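Local coordinates for protein teicoplanin pseudoaglycone deacetylases Orf2 (Actinoplanes teichomyceticus, PDB 3DFF) that probably removes, as a zinc-dependent hydrolase, an acetyl group from the teicoplanin pseudoaglycone during biosynthesis of this lipoglycopeptide antibiotic, at residues A36-Y41 against L86-R91; R76-A81 against E227-Q232; V152-A157 against E165-A170. All blocks are in the same frame, centred on the assembly; numbering follows the deposited sequence.

Contact 1. Residues A36-Y41 against L86-R91; sequences ANVLVY and LRVAHR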
loop_
_atom_site.group_PDB
_atom_site.type_symbol
_atom_site.label_atom_id
_atom_site.label_comp_id
_atom_site.label_asym_id
_atom_site.label_seq_id
_atom_site.Cartn_x
_atom_site.Cartn_y
_atom_site.Cartn_z
ATOM N N ALA A 36 -10.091 -0.240 -18.871
ATOM C CA ALA A 36 -9.323 0.899 -18.352
ATOM C C ALA A 36 -7.827 0.661 -18.526
ATOM O O ALA A 36 -7.384 -0.472 -18.563
ATOM C CB ALA A 36 -9.656 1.158 -16.884
ATOM N N ASN A 37 -7.059 1.737 -18.660
ATOM C CA ASN A 37 -5.603 1.646 -18.648
ATOM C C ASN A 37 -5.183 1.747 -17.179
ATOM O O ASN A 37 -5.423 2.772 -16.542
ATOM C CB ASN A 37 -5.001 2.778 -19.475
ATOM C CG ASN A 37 -3.490 2.656 -19.645
ATOM O OD1 ASN A 37 -2.872 1.647 -19.276
ATOM N ND2 ASN A 37 -2.886 3.690 -20.221
ATOM N N VAL A 38 -4.597 0.672 -16.652
ATOM C CA VAL A 38 -4.324 0.564 -15.211
ATOM C C VAL A 38 -2.825 0.485 -14.951
ATOM O O VAL A 38 -2.121 -0.339 -15.553
ATOM C CB VAL A 38 -5.033 -0.667 -14.581
ATOM C CG1 VAL A 38 -4.786 -0.727 -13.066
ATOM C CG2 VAL A 38 -6.550 -0.644 -14.886
ATOM N N LEU A 39 -2.357 1.358 -14.065
ATOM C CA LEU A 39 -0.953 1.374 -13.639
ATOM C C LEU A 39 -0.879 1.393 -12.128
ATOM O O LEU A 39 -1.482 2.253 -11.493
ATOM C CB LEU A 39 -0.233 2.601 -14.194
ATOM C CG LEU A 39 1.270 2.763 -13.865
ATOM C CD1 LEU A 39 2.093 1.605 -14.390
ATOM C CD2 LEU A 39 1.762 4.096 -14.412
ATOM N N VAL A 40 -0.106 0.461 -11.573
ATOM C CA VAL A 40 0.078 0.375 -10.120
ATOM C C VAL A 40 1.511 0.780 -9.815
ATOM O O VAL A 40 2.448 0.039 -10.130
ATOM C CB VAL A 40 -0.223 -1.029 -9.616
ATOM C CG1 VAL A 40 0.010 -1.135 -8.098
ATOM C CG2 VAL A 40 -1.692 -1.413 -9.971
ATOM N N TYR A 41 1.645 1.970 -9.249
ATOM C CA TYR A 41 2.945 2.540 -8.878
ATOM C C TYR A 41 3.177 2.270 -7.410
ATOM O O TYR A 41 2.351 2.654 -6.584
ATOM C CB TYR A 41 2.923 4.049 -9.138
ATOM C CG TYR A 41 4.038 4.853 -8.484
ATOM C CD1 TYR A 41 5.381 4.614 -8.805
ATOM C CD2 TYR A 41 3.746 5.849 -7.556
ATOM C CE1 TYR A 41 6.402 5.349 -8.210
ATOM C CE2 TYR A 41 4.763 6.601 -6.940
ATOM C CZ TYR A 41 6.097 6.341 -7.279
ATOM O OH TYR A 41 7.108 7.068 -6.691
ATOM N N LEU A 86 -3.149 -10.052 -12.541
ATOM C CA LEU A 86 -4.333 -9.167 -12.621
ATOM C C LEU A 86 -4.460 -8.504 -13.990
ATOM O O LEU A 86 -5.416 -7.756 -14.255
ATOM C CB LEU A 86 -4.292 -8.084 -11.534
ATOM C CG LEU A 86 -4.289 -8.572 -10.088
ATOM C CD1 LEU A 86 -4.225 -7.372 -9.144
ATOM C CD2 LEU A 86 -5.552 -9.378 -9.817
ATOM N N ARG A 87 -3.455 -8.775 -14.827
ATOM C CA ARG A 87 -3.307 -8.234 -16.178
ATOM C C ARG A 87 -3.171 -6.710 -16.166
ATOM O O ARG A 87 -3.714 -6.007 -17.012
ATOM C CB ARG A 87 -4.423 -8.767 -17.107
ATOM C CG ARG A 87 -4.613 -10.284 -16.967
ATOM C CD ARG A 87 -5.698 -10.808 -17.903
ATOM N NE ARG A 87 -5.147 -11.115 -19.218
ATOM C CZ ARG A 87 -5.106 -12.335 -19.754
ATOM N NH1 ARG A 87 -5.606 -13.375 -19.097
ATOM N NH2 ARG A 87 -4.577 -12.509 -20.961
ATOM N N VAL A 88 -2.420 -6.198 -15.187
ATOM C CA VAL A 88 -2.203 -4.747 -15.051
ATOM C C VAL A 88 -0.696 -4.368 -15.023
ATOM O O VAL A 88 0.150 -5.207 -14.710
ATOM C CB VAL A 88 -2.929 -4.137 -13.800
ATOM C CG1 VAL A 88 -4.421 -4.469 -13.789
ATOM C CG2 VAL A 88 -2.283 -4.619 -12.511
ATOM N N ALA A 89 -0.398 -3.107 -15.338
ATOM C CA ALA A 89 0.985 -2.577 -15.416
ATOM C C ALA A 89 1.538 -2.186 -14.045
ATOM O O ALA A 89 0.779 -1.833 -13.134
ATOM C CB ALA A 89 1.029 -1.358 -16.346
ATOM N N HIS A 90 2.871 -2.201 -13.926
ATOM C CA HIS A 90 3.557 -1.862 -12.667
ATOM C C HIS A 90 4.564 -0.759 -12.915
ATOM O O HIS A 90 5.062 -0.611 -14.041
ATOM C CB HIS A 90 4.306 -3.084 -12.132
ATOM C CG HIS A 90 5.348 -3.614 -13.073
ATOM N ND1 HIS A 90 6.677 -3.248 -13.006
ATOM C CD2 HIS A 90 5.246 -4.463 -14.124
ATOM C CE1 HIS A 90 7.353 -3.859 -13.966
ATOM N NE2 HIS A 90 6.505 -4.594 -14.666
ATOM N N ARG A 91 4.891 -0.026 -11.853
ATOM C CA ARG A 91 5.958 0.972 -11.854
ATOM C C ARG A 91 6.574 0.997 -10.454
ATOM O O ARG A 91 5.881 1.243 -9.469
ATOM C CB ARG A 91 5.423 2.355 -12.234
ATOM C CG ARG A 91 6.496 3.454 -12.288
ATOM C CD ARG A 91 5.967 4.662 -13.024
ATOM N NE ARG A 91 6.923 5.766 -13.073
ATOM C CZ ARG A 91 7.069 6.573 -14.122
ATOM N NH1 ARG A 91 6.342 6.382 -15.221
ATOM N NH2 ARG A 91 7.940 7.565 -14.078
#
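V40 sits between A89 and R91 in parallel pairing: its N donates to A89 O at 2.9 Å, and its O accepts from R91 N at 3.0 Å. A third bond, A89 N to V38 O, starts the pairing where the chain leaves R87, whose positive phi closes the preceding helix in a Schellman motif. The backbones bring L39, A89, Y41 and R91 to one face of the sheet, and V40 and H90 to the other, where V38 and V88 also lie.

On the valine face, V38 meets V88 chiefly through their CG1 methyls, 3.8 Å apart, and the other branch of V88, CG2, leans on V40 CG2; valine offers two methyls to two neighbours from one short side chain. The H90 ring, with CG between backbone N and carbonyl carbon (chi1 60°), packs instead on I80 and L83 of helix 71-85; H90 binds zinc in a crystal structure of this protein, though not here.

Across the sheet, L39 lays CD1 on the small A89 CB at 3.7 Å and reaches on to R91 CB. R91, extended from CG to NE with CG anti to the backbone N (chi1 -179°), lays its aliphatic part past Y41, with CG 3.8 Å from ring atom CD1. Its guanidinium plane stands 80° to that ring, and NH1 forms a salt bridge with E146.

This is one edge of the parallel part of a Rossmann-like sheet. Strand 9-14 pairs with strand 37-42 on its other side, helices 19-33 and 71-85 pack on the valine face, and helix 126-147 lies against Y41 and R91.

Contact 2. Residues R76-A81 against E227-Q232; sequences RKEDIA and ERYSSQ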
loop_
_atom_site.group_PDB
_atom_site.type_symbol
_atom_site.label_atom_id
_atom_site.label_comp_id
_atom_site.label_asym_id
_atom_site.label_seq_id
_atom_site.Cartn_x
_atom_site.Cartn_y
_atom_site.Cartn_z
ATOM N N ARG A 76 10.149 -7.123 -5.764
ATOM C CA ARG A 76 9.774 -6.507 -7.017
ATOM C C ARG A 76 9.323 -7.581 -7.991
ATOM O O ARG A 76 8.341 -7.369 -8.705
ATOM C CB ARG A 76 10.947 -5.755 -7.639
ATOM C CG ARG A 76 11.110 -4.354 -7.090
ATOM C CD ARG A 76 12.276 -3.677 -7.811
ATOM N NE ARG A 76 12.471 -2.308 -7.344
ATOM C CZ ARG A 76 13.103 -1.370 -8.046
ATOM N NH1 ARG A 76 13.554 -1.650 -9.264
ATOM N NH2 ARG A 76 13.254 -0.155 -7.554
ATOM N N LYS A 77 10.042 -8.705 -8.031
ATOM C CA LYS A 77 9.658 -9.808 -8.938
ATOM C C LYS A 77 8.297 -10.385 -8.564
ATOM O O LYS A 77 7.478 -10.660 -9.445
ATOM C CB LYS A 77 10.719 -10.906 -8.982
ATOM C CG LYS A 77 11.999 -10.440 -9.661
ATOM C CD LYS A 77 13.019 -11.565 -9.748
ATOM C CE LYS A 77 14.220 -11.118 -10.568
ATOM N NZ LYS A 77 15.326 -12.113 -10.498
ATOM N N GLU A 78 8.036 -10.521 -7.262
ATOM C CA GLU A 78 6.712 -10.959 -6.794
ATOM C C GLU A 78 5.612 -10.015 -7.245
ATOM O O GLU A 78 4.543 -10.462 -7.688
ATOM C CB GLU A 78 6.666 -11.053 -5.265
ATOM C CG GLU A 78 7.459 -12.169 -4.685
ATOM C CD GLU A 78 7.489 -12.153 -3.167
ATOM O OE1 GLU A 78 6.995 -11.191 -2.526
ATOM O OE2 GLU A 78 8.057 -13.111 -2.621
ATOM N N ASP A 79 5.865 -8.710 -7.122
ATOM C CA ASP A 79 4.894 -7.691 -7.473
ATOM C C ASP A 79 4.571 -7.745 -8.967
ATOM O O ASP A 79 3.418 -7.607 -9.376
ATOM C CB ASP A 79 5.442 -6.318 -7.092
ATOM C CG ASP A 79 4.432 -5.207 -7.260
ATOM O OD1 ASP A 79 3.365 -5.218 -6.581
ATOM O OD2 ASP A 79 4.707 -4.285 -8.051
ATOM N N ILE A 80 5.597 -7.959 -9.787
ATOM C CA ILE A 80 5.377 -8.033 -11.226
ATOM C C ILE A 80 4.532 -9.264 -11.576
ATOM O O ILE A 80 3.619 -9.152 -12.397
ATOM C CB ILE A 80 6.714 -8.043 -11.978
ATOM C CG1 ILE A 80 7.414 -6.687 -11.779
ATOM C CG2 ILE A 80 6.516 -8.344 -13.478
ATOM C CD1 ILE A 80 8.891 -6.699 -12.218
ATOM N N ALA A 81 4.813 -10.392 -10.936
ATOM C CA ALA A 81 4.010 -11.615 -11.113
ATOM C C ALA A 81 2.559 -11.359 -10.682
ATOM O O ALA A 81 1.625 -11.651 -11.432
ATOM C CB ALA A 81 4.617 -12.776 -10.361
ATOM N N GLU A 227 -1.260 -14.592 -3.732
ATOM C CA GLU A 227 -0.357 -15.714 -3.539
ATOM C C GLU A 227 1.008 -15.560 -4.210
ATOM O O GLU A 227 1.940 -16.293 -3.878
ATOM C CB GLU A 227 -1.026 -17.019 -3.986
ATOM C CG GLU A 227 -2.196 -17.364 -3.099
ATOM C CD GLU A 227 -2.870 -18.657 -3.486
ATOM O OE1 GLU A 227 -3.190 -18.840 -4.680
ATOM O OE2 GLU A 227 -3.080 -19.489 -2.585
ATOM N N ARG A 228 1.119 -14.630 -5.158
ATOM C CA ARG A 228 2.382 -14.403 -5.849
ATOM C C ARG A 228 3.366 -13.754 -4.892
ATOM O O ARG A 228 4.576 -13.866 -5.088
ATOM C CB ARG A 228 2.197 -13.533 -7.093
ATOM C CG ARG A 228 2.045 -14.319 -8.382
ATOM C CD ARG A 228 0.747 -15.087 -8.410
ATOM N NE ARG A 228 0.580 -15.821 -9.670
ATOM C CZ ARG A 228 -0.242 -16.860 -9.803
ATOM N NH1 ARG A 228 -0.963 -17.277 -8.766
ATOM N NH2 ARG A 228 -0.336 -17.493 -10.970
ATOM N N TYR A 229 2.846 -13.086 -3.855
ATOM C CA TYR A 229 3.733 -12.470 -2.849
ATOM C C TYR A 229 4.199 -13.503 -1.848
ATOM O O TYR A 229 3.848 -13.441 -0.653
ATOM C CB TYR A 229 3.066 -11.275 -2.151
ATOM C CG TYR A 229 2.730 -10.141 -3.077
ATOM C CD1 TYR A 229 3.721 -9.257 -3.538
ATOM C CD2 TYR A 229 1.415 -9.927 -3.492
ATOM C CE1 TYR A 229 3.400 -8.176 -4.366
ATOM C CE2 TYR A 229 1.090 -8.881 -4.344
ATOM C CZ TYR A 229 2.088 -8.004 -4.787
ATOM O OH TYR A 229 1.731 -6.982 -5.616
ATOM N N SER A 230 5.003 -14.451 -2.325
ATOM C CA SER A 230 5.403 -15.605 -1.501
ATOM C C SER A 230 6.038 -15.155 -0.202
ATOM O O SER A 230 5.787 -15.737 0.847
ATOM C CB SER A 230 6.399 -16.489 -2.242
ATOM O OG SER A 230 5.896 -16.846 -3.510
ATOM N N SER A 231 6.849 -14.101 -0.272
ATOM C CA SER A 231 7.598 -13.644 0.903
ATOM C C SER A 231 6.690 -13.203 2.054
ATOM O O SER A 231 7.090 -13.228 3.214
ATOM C CB SER A 231 8.511 -12.478 0.516
ATOM O OG SER A 231 7.752 -11.394 0.028
ATOM N N GLN A 232 5.470 -12.794 1.718
ATOM C CA GLN A 232 4.540 -12.235 2.680
ATOM C C GLN A 232 3.528 -13.233 3.208
ATOM O O GLN A 232 2.813 -12.936 4.156
ATOM C CB GLN A 232 3.796 -11.059 2.042
ATOM C CG GLN A 232 4.718 -10.010 1.449
ATOM C CD GLN A 232 5.678 -9.418 2.465
ATOM O OE1 GLN A 232 5.258 -8.907 3.518
ATOM N NE2 GLN A 232 6.977 -9.462 2.152
#
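E78 and Y229 bring their CA atoms to 5.2 Å where helix 71-85 meets the loop that follows helix 216-226, and the loop bends there in an inverse gamma turn centred on Y229. The long side chain of E78, extended beyond CG, carries its carboxylate across the gap, where both oxygens take S231. OE1 uses its syn lone pair to accept from S231 OG at 2.7 Å, while S231 N reaches OE2 at 2.8 Å from 36° above the carboxylate plane. Two bonds to one residue should hold the carboxylate against rotation.

The D79 side chain lies alongside the outer end of the Y229 ring, its carboxylate turned 36° from the ring plane. Y229 OH donates to D79 OD1 at 2.6 Å on its anti side, 21° out of the carboxylate plane, while OD2 is bonded to NE2 of H92. A tyrosine suits this buried place: E78 O lies over one ring face, and the hydroxyl still reaches the acid. Further along, A81 is small enough for R228 to rest CG on its CB at 3.6 Å, while NH1 turns to Q224 O. S231 OG, donor to E78, is also an acceptor: Q232 NE2 reaches it at 3.0 Å.

Contact 3. Residues V152-A157 against E165-A170; sequences VVTCAA and EATRDA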
loop_
_atom_site.group_PDB
_atom_site.type_symbol
_atom_site.label_atom_id
_atom_site.label_comp_id
_atom_site.label_asym_id
_atom_site.label_seq_id
_atom_site.Cartn_x
_atom_site.Cartn_y
_atom_site.Cartn_z
ATOM N N VAL A 152 -7.133 8.469 -9.298
ATOM C CA VAL A 152 -6.038 7.911 -8.494
ATOM C C VAL A 152 -6.636 7.232 -7.259
ATOM O O VAL A 152 -7.520 7.801 -6.602
ATOM C CB VAL A 152 -5.057 9.005 -8.033
ATOM C CG1 VAL A 152 -3.993 8.434 -7.078
ATOM C CG2 VAL A 152 -4.370 9.661 -9.223
ATOM N N VAL A 153 -6.147 6.034 -6.941
ATOM C CA VAL A 153 -6.535 5.358 -5.692
ATOM C C VAL A 153 -5.278 5.024 -4.902
ATOM O O VAL A 153 -4.313 4.522 -5.462
ATOM C CB VAL A 153 -7.356 4.077 -5.916
ATOM C CG1 VAL A 153 -7.979 3.602 -4.600
ATOM C CG2 VAL A 153 -8.495 4.323 -6.952
ATOM N N THR A 154 -5.322 5.294 -3.607
ATOM C CA THR A 154 -4.180 4.990 -2.738
ATOM C C THR A 154 -4.709 4.515 -1.390
ATOM O O THR A 154 -5.912 4.282 -1.252
ATOM C CB THR A 154 -3.238 6.193 -2.579
ATOM O OG1 THR A 154 -2.026 5.721 -1.967
ATOM C CG2 THR A 154 -3.859 7.296 -1.730
ATOM N N CYS A 155 -3.828 4.354 -0.403
ATOM C CA CYS A 155 -4.245 3.724 0.847
ATOM C C CYS A 155 -4.816 4.722 1.842
ATOM O O CYS A 155 -4.393 5.883 1.899
ATOM C CB CYS A 155 -3.069 2.998 1.486
ATOM S SG CYS A 155 -1.648 4.092 1.843
ATOM N N ALA A 156 -5.770 4.259 2.660
ATOM C CA ALA A 156 -6.239 5.064 3.783
ATOM C C ALA A 156 -5.224 5.174 4.934
ATOM O O ALA A 156 -5.355 6.058 5.779
ATOM C CB ALA A 156 -7.563 4.478 4.324
ATOM N N ALA A 157 -4.244 4.271 4.960
ATOM C CA ALA A 157 -3.269 4.160 6.050
ATOM C C ALA A 157 -3.933 3.765 7.374
ATOM O O ALA A 157 -3.476 4.138 8.445
ATOM C CB ALA A 157 -2.387 5.442 6.208
ATOM N N GLU A 165 1.143 6.223 5.708
ATOM C CA GLU A 165 0.771 7.629 5.925
ATOM C C GLU A 165 1.517 8.565 4.977
ATOM O O GLU A 165 0.905 9.481 4.431
ATOM C CB GLU A 165 0.992 8.030 7.388
ATOM C CG GLU A 165 0.087 7.241 8.308
ATOM C CD GLU A 165 0.100 7.710 9.744
ATOM O OE1 GLU A 165 1.021 8.452 10.143
ATOM O OE2 GLU A 165 -0.824 7.316 10.483
ATOM N N ALA A 166 2.808 8.336 4.769
ATOM C CA ALA A 166 3.580 9.174 3.819
ATOM C C ALA A 166 3.025 9.070 2.401
ATOM O O ALA A 166 2.897 10.082 1.700
ATOM C CB ALA A 166 5.040 8.772 3.831
ATOM N N THR A 167 2.681 7.855 1.976
ATOM C CA THR A 167 2.150 7.627 0.635
ATOM C C THR A 167 0.822 8.357 0.475
ATOM O O THR A 167 0.595 9.064 -0.519
ATOM C CB THR A 167 1.958 6.118 0.399
ATOM O OG1 THR A 167 3.248 5.482 0.438
ATOM C CG2 THR A 167 1.303 5.866 -0.957
ATOM N N ARG A 168 -0.054 8.170 1.459
ATOM C CA ARG A 168 -1.394 8.718 1.405
ATOM C C ARG A 168 -1.323 10.234 1.343
ATOM O O ARG A 168 -1.931 10.849 0.465
ATOM C CB ARG A 168 -2.215 8.252 2.605
ATOM C CG ARG A 168 -3.600 8.917 2.689
ATOM C CD ARG A 168 -4.156 8.839 4.096
ATOM N NE ARG A 168 -3.347 9.615 5.044
ATOM C CZ ARG A 168 -3.350 9.430 6.359
ATOM N NH1 ARG A 168 -4.106 8.481 6.921
ATOM N NH2 ARG A 168 -2.568 10.177 7.122
ATOM N N ASP A 169 -0.552 10.827 2.253
ATOM C CA ASP A 169 -0.454 12.291 2.338
ATOM C C ASP A 169 0.136 12.843 1.031
ATOM O O ASP A 169 -0.412 13.772 0.446
ATOM C CB ASP A 169 0.378 12.719 3.552
ATOM C CG ASP A 169 -0.315 12.410 4.884
ATOM O OD1 ASP A 169 -1.474 11.922 4.897
ATOM O OD2 ASP A 169 0.280 12.701 5.940
ATOM N N ALA A 170 1.232 12.259 0.568
ATOM C CA ALA A 170 1.855 12.710 -0.695
ATOM C C ALA A 170 0.864 12.630 -1.865
ATOM O O ALA A 170 0.791 13.546 -2.688
ATOM C CB ALA A 170 3.069 11.880 -1.009
HETATM O O HOH W 1 -3.296 6.802 9.487
#
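T154 and T167 meet where strand 151-155 is covered by the helix that follows it in a beta-alpha-beta unit; the short axes run nearly antiparallel, at 152°, with a closest approach of 7.6 Å. The apolar part is made by small groups. With CG2 anti to the backbone N, T167 turns that methyl to the strand and keeps its hydroxyl for D163 O. T154 meets the methyl with OG1, 3.5 Å from T167 CG2, and the hydrogen bond of this OG1 goes to I13 O on the neighbouring strand. Beyond the strand, A157 adopts a positive phi and presents CB to E165 CG at 3.7 Å, close to H164, which is a zinc ligand together with H16 and D19.

Polar contacts gather on R168. Its CG stands anti to the backbone N (chi1 174°) and passes C155 O at 3.2 Å; a bend at chi3 then swings the guanidinium over to the chain after the strand. There NH1 donates to A156 O at 3.0 Å, the oxygen lying near the guanidinium edge, 15° out of its plane.

D169 forms a salt bridge with R168, one residue back in the helix: NE and NH2 both donate to OD1, NE at 3.0 Å, and OD1 lies in the guanidinium plane. One water is the last link: it donates to A157 O and to E165 OE2, and accepts from R168 NH1.

The turn after the strand is thus tied to the first two turns of the helix. All three guanidinium nitrogens of this buried arginine have partners, which should fix its rotation, and its paired charge probably favours the ionised form of D169.

How the contacts relate
Contacts 1 and 2 touch directly, H90 CE1 resting 3.6 Å from I80 CG1, as helix 71-85 leads through a short turn into strand 89-92; their centres are about 15 Å apart. H92, just beyond contact 1, bonds D79 and meets the H90 ring, so it bridges the two. Contacts 1 and 3 belong to the same sheet, with centres about 17 Å apart and nearest atoms about 7 Å. Contacts 2 and 3 are farther, about 21 Å between centres. The zinc ion is about 7 Å from the side chain of C155, about 10 Å from that of Y229 and about 12 Å from that of V40; of these three side chains, that of contact 3 is the nearest to the metal.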